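Local coordinates for protein endo-1,3-beta-glucanase, family GH16 (PDB 4BPZ) that probably hydrolyses internal beta-1,3 linkages of glucans such as algal laminarin, the chain being the calcium-binding family 16 glycoside hydrolase domain of a longer protein, at residues 189-201 against 209-222. The protein carries 1 engineered substitution. Numbering follows the deposited sequence. Where two conformers were deposited one is given.
Sequences YSLEWNASAMKVF and ELKNSQNTPYNAPH
M198 and Y218 meet where an antiparallel beta hairpin of the GH16 beta-sandwich runs into the loop leading to strand 222-230. In the conformer described, the sulfur of M198 sits over one face of the Y218 ring, SD 3.8 Å from its centroid, a Met-aromatic contact. Bent at chi3 (-65°), the methionine chain also brings CE within 3.8 Å of L210 CD2. Beside it, W193 gives NE1-H to Y218 O (2.8 Å), the acceptor lying in the indole plane. With CG anti to the backbone N (chi1 173°), the indole reaches the loop and directs its six-membered edge at the H222 face, an edge-to-face pair with planes 69° apart. Replacing W193 with a leucine would probably leave Y218 O without this donor and the H222 face without its aromatic partner. Further out, M198 and L210 form a hydrogen-bonded pair, and N212 N donates to S196 O (2.9 Å). Y95 meets W193 edge-to-face, I143 and F160 pack against M198, and Y218 OH hydrogen-bonds to the backbone O of S142, the engineered serine in the glycan pocket. At the turn between strands 187-193 and 197-202, N194 OD1 accepts from both S196 N and A197 N, the latter at 2.9 Å.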
# COMPACT_ATOMS: atom_id res chain seq x y z
N TYR A 189 -0.55 5.59 -10.55
CA TYR A 189 0.44 4.61 -10.13
C TYR A 189 -0.10 3.26 -10.54
O TYR A 189 -1.27 2.95 -10.21
CB TYR A 189 0.54 4.69 -8.62
CG TYR A 189 0.98 6.10 -8.14
CD1 TYR A 189 2.33 6.48 -8.15
CD2 TYR A 189 0.00 7.05 -7.83
CE1 TYR A 189 2.70 7.76 -7.77
CE2 TYR A 189 0.42 8.38 -7.51
CZ TYR A 189 1.73 8.71 -7.48
OH TYR A 189 2.18 9.96 -7.14
N SER A 190 0.64 2.49 -11.32
CA SER A 190 0.06 1.24 -11.84
C SER A 190 1.03 0.09 -11.81
O SER A 190 2.25 0.23 -11.82
CB SER A 190 -0.54 1.45 -13.24
OG SER A 190 0.43 1.70 -14.18
N LEU A 191 0.42 -1.09 -11.87
CA LEU A 191 1.10 -2.37 -11.96
C LEU A 191 0.54 -3.14 -13.11
O LEU A 191 -0.71 -3.23 -13.20
CB LEU A 191 0.89 -3.16 -10.65
CG LEU A 191 1.26 -4.65 -10.66
CD1 LEU A 191 2.78 -4.86 -10.85
CD2 LEU A 191 0.76 -5.33 -9.40
N GLU A 192 1.36 -3.76 -13.95
CA GLU A 192 0.88 -4.77 -14.92
C GLU A 192 1.63 -6.06 -14.54
O GLU A 192 2.85 -6.14 -14.60
CB GLU A 192 1.28 -4.34 -16.33
CG GLU A 192 0.53 -3.12 -16.76
CD GLU A 192 1.02 -2.46 -17.99
OE1 GLU A 192 1.80 -3.10 -18.77
OE2 GLU A 192 0.66 -1.29 -18.21
N TRP A 193 0.85 -7.06 -14.20
CA TRP A 193 1.35 -8.29 -13.65
C TRP A 193 0.80 -9.46 -14.45
O TRP A 193 -0.41 -9.63 -14.56
CB TRP A 193 0.87 -8.37 -12.21
CG TRP A 193 1.11 -9.63 -11.44
CD1 TRP A 193 2.10 -10.62 -11.63
CD2 TRP A 193 0.37 -10.03 -10.29
NE1 TRP A 193 1.95 -11.58 -10.71
CE2 TRP A 193 0.93 -11.29 -9.86
CE3 TRP A 193 -0.74 -9.49 -9.57
CZ2 TRP A 193 0.38 -11.97 -8.78
CZ3 TRP A 193 -1.25 -10.19 -8.50
CH2 TRP A 193 -0.70 -11.45 -8.13
N ASN A 194 1.71 -10.30 -14.97
CA ASN A 194 1.26 -11.56 -15.62
C ASN A 194 2.28 -12.61 -15.36
O ASN A 194 3.21 -12.43 -14.53
CB ASN A 194 0.90 -11.33 -17.09
CG ASN A 194 2.08 -10.83 -17.89
OD1 ASN A 194 3.25 -11.06 -17.53
ND2 ASN A 194 1.79 -10.17 -19.04
N ALA A 195 2.10 -13.78 -15.95
CA ALA A 195 3.03 -14.91 -15.71
C ALA A 195 4.45 -14.58 -16.18
O ALA A 195 5.41 -15.22 -15.80
CB ALA A 195 2.55 -16.18 -16.37
N SER A 196 4.59 -13.62 -17.11
CA SER A 196 5.89 -13.22 -17.70
C SER A 196 6.66 -12.19 -16.85
O SER A 196 7.86 -12.31 -16.72
CB SER A 196 5.62 -12.68 -19.12
OG SER A 196 5.08 -13.72 -19.93
N ALA A 197 5.93 -11.20 -16.33
CA ALA A 197 6.66 -10.05 -15.71
C ALA A 197 5.72 -9.28 -14.86
O ALA A 197 4.47 -9.32 -14.98
CB ALA A 197 7.22 -9.12 -16.80
N MET A 198 6.34 -8.48 -13.97
CA MET A 198 5.64 -7.42 -13.22
C MET A 198 6.26 -6.09 -13.56
O MET A 198 7.48 -5.94 -13.42
CB MET A 198 5.75 -7.69 -11.77
CG MET A 198 4.97 -8.93 -11.39
SD MET A 198 5.55 -9.76 -9.98
CE MET A 198 7.20 -10.40 -10.38
N LYS A 199 5.43 -5.16 -13.98
CA LYS A 199 5.88 -3.85 -14.42
C LYS A 199 5.18 -2.80 -13.57
O LYS A 199 3.95 -2.84 -13.47
CB LYS A 199 5.52 -3.60 -15.87
CG LYS A 199 6.11 -4.60 -16.86
CD LYS A 199 5.59 -4.33 -18.27
CE LYS A 199 5.99 -5.37 -19.28
NZ LYS A 199 5.57 -4.98 -20.63
N VAL A 200 5.93 -1.89 -12.96
CA VAL A 200 5.35 -0.78 -12.16
C VAL A 200 5.64 0.49 -12.89
O VAL A 200 6.77 0.78 -13.29
CB VAL A 200 5.91 -0.77 -10.74
CG1 VAL A 200 5.40 0.43 -9.99
CG2 VAL A 200 5.60 -2.08 -10.07
N PHE A 201 4.58 1.30 -13.07
CA PHE A 201 4.68 2.56 -13.78
C PHE A 201 4.24 3.72 -12.90
O PHE A 201 3.37 3.60 -12.03
CB PHE A 201 3.67 2.53 -14.97
CG PHE A 201 4.06 1.55 -16.04
CD1 PHE A 201 4.81 1.94 -17.14
CD2 PHE A 201 3.52 0.26 -16.00
CE1 PHE A 201 5.11 0.99 -18.16
CE2 PHE A 201 3.81 -0.66 -17.01
CZ PHE A 201 4.64 -0.30 -18.00
N GLU A 209 10.70 -3.19 -13.83
CA GLU A 209 10.14 -4.44 -14.28
C GLU A 209 10.95 -5.59 -13.80
O GLU A 209 12.16 -5.65 -14.05
CB GLU A 209 10.07 -4.43 -15.83
CG GLU A 209 9.73 -5.78 -16.44
CD GLU A 209 9.57 -5.73 -17.91
OE1 GLU A 209 9.52 -4.64 -18.52
OE2 GLU A 209 9.46 -6.81 -18.54
N LEU A 210 10.27 -6.55 -13.20
CA LEU A 210 10.85 -7.78 -12.69
C LEU A 210 10.32 -8.95 -13.43
O LEU A 210 9.09 -9.11 -13.53
CB LEU A 210 10.52 -7.91 -11.20
CG LEU A 210 11.07 -9.21 -10.55
CD1 LEU A 210 12.61 -9.34 -10.64
CD2 LEU A 210 10.61 -9.26 -9.11
N LYS A 211 11.18 -9.75 -14.01
CA LYS A 211 10.77 -11.00 -14.64
C LYS A 211 10.11 -11.93 -13.65
O LYS A 211 10.59 -12.10 -12.54
CB LYS A 211 12.03 -11.64 -15.26
CG LYS A 211 11.75 -12.93 -15.94
CD LYS A 211 13.06 -13.49 -16.49
CE LYS A 211 12.84 -14.84 -17.11
NZ LYS A 211 11.93 -14.71 -18.30
N ASN A 212 8.99 -12.52 -14.05
CA ASN A 212 8.32 -13.51 -13.22
C ASN A 212 8.80 -14.92 -13.49
O ASN A 212 9.38 -15.18 -14.54
CB ASN A 212 6.79 -13.37 -13.43
CG ASN A 212 5.96 -13.94 -12.28
OD1 ASN A 212 4.67 -13.80 -12.35
ND2 ASN A 212 6.52 -14.44 -11.28
N SER A 213 8.63 -15.83 -12.55
CA SER A 213 8.97 -17.21 -12.75
C SER A 213 8.17 -17.97 -11.68
O SER A 213 7.79 -17.46 -10.61
CB SER A 213 10.49 -17.52 -12.60
OG SER A 213 10.86 -17.63 -11.25
N GLN A 214 8.10 -19.28 -11.87
CA GLN A 214 7.46 -20.15 -10.85
C GLN A 214 8.23 -20.25 -9.54
O GLN A 214 7.68 -20.73 -8.57
CB GLN A 214 7.16 -21.52 -11.45
CG GLN A 214 5.91 -21.43 -12.36
CD GLN A 214 4.59 -21.28 -11.52
OE1 GLN A 214 4.51 -21.72 -10.37
NE2 GLN A 214 3.63 -20.57 -12.03
N ASN A 215 9.49 -19.85 -9.51
CA ASN A 215 10.21 -19.84 -8.27
C ASN A 215 9.93 -18.59 -7.45
O ASN A 215 10.58 -18.43 -6.43
CB ASN A 215 11.71 -19.95 -8.56
CG ASN A 215 12.49 -20.65 -7.46
OD1 ASN A 215 13.67 -20.42 -7.33
ND2 ASN A 215 11.83 -21.46 -6.64
N THR A 216 9.01 -17.69 -7.88
CA THR A 216 8.66 -16.48 -7.10
C THR A 216 7.23 -16.66 -6.51
O THR A 216 6.49 -17.41 -7.06
CB THR A 216 8.38 -15.20 -8.07
OG1 THR A 216 7.08 -15.27 -8.72
CG2 THR A 216 9.36 -14.92 -8.99
N PRO A 217 6.85 -15.93 -5.48
CA PRO A 217 5.46 -15.97 -4.98
C PRO A 217 4.50 -15.06 -5.75
O PRO A 217 3.35 -14.66 -5.16
CB PRO A 217 5.63 -15.56 -3.52
CG PRO A 217 6.88 -14.71 -3.54
CD PRO A 217 7.79 -15.23 -4.58
N TYR A 218 4.72 -14.85 -7.01
CA TYR A 218 3.94 -13.92 -7.82
C TYR A 218 3.09 -14.65 -8.85
O TYR A 218 2.84 -14.17 -9.94
CB TYR A 218 4.83 -12.88 -8.50
CG TYR A 218 5.66 -12.07 -7.50
CD1 TYR A 218 5.04 -11.23 -6.60
CD2 TYR A 218 7.03 -12.12 -7.47
CE1 TYR A 218 5.78 -10.45 -5.72
CE2 TYR A 218 7.76 -11.36 -6.60
CZ TYR A 218 7.18 -10.52 -5.73
OH TYR A 218 7.92 -9.70 -4.89
N ASN A 219 2.62 -15.87 -8.48
CA ASN A 219 1.73 -16.68 -9.37
C ASN A 219 0.54 -17.19 -8.60
O ASN A 219 -0.12 -18.16 -9.03
CB ASN A 219 2.51 -17.82 -10.04
CG ASN A 219 3.62 -17.21 -10.91
OD1 ASN A 219 3.40 -16.65 -11.98
ND2 ASN A 219 4.81 -17.29 -10.34
N ALA A 220 0.23 -16.56 -7.48
CA ALA A 220 -0.86 -16.93 -6.62
C ALA A 220 -1.52 -15.60 -6.16
O ALA A 220 -0.94 -14.53 -6.35
CB ALA A 220 -0.38 -17.74 -5.45
N PRO A 221 -2.64 -15.64 -5.46
CA PRO A 221 -3.38 -14.37 -5.26
C PRO A 221 -2.66 -13.41 -4.37
O PRO A 221 -2.05 -13.83 -3.37
CB PRO A 221 -4.71 -14.81 -4.62
CG PRO A 221 -4.95 -16.22 -5.27
CD PRO A 221 -3.51 -16.82 -5.16
N HIS A 222 -2.79 -12.14 -4.69
CA HIS A 222 -2.36 -11.02 -3.80
C HIS A 222 -3.54 -10.14 -3.53
O HIS A 222 -4.54 -10.15 -4.23
CB HIS A 222 -1.25 -10.18 -4.50
CG HIS A 222 0.12 -10.76 -4.47
ND1 HIS A 222 0.54 -12.00 -4.80
CD2 HIS A 222 1.21 -10.03 -4.13
CE1 HIS A 222 1.89 -12.06 -4.56
NE2 HIS A 222 2.28 -10.84 -4.15
O HOH W 1 5.58 -17.02 -13.76
O HOH W 2 9.18 -14.66 -17.31
O HOH W 3 8.46 -3.45 -20.75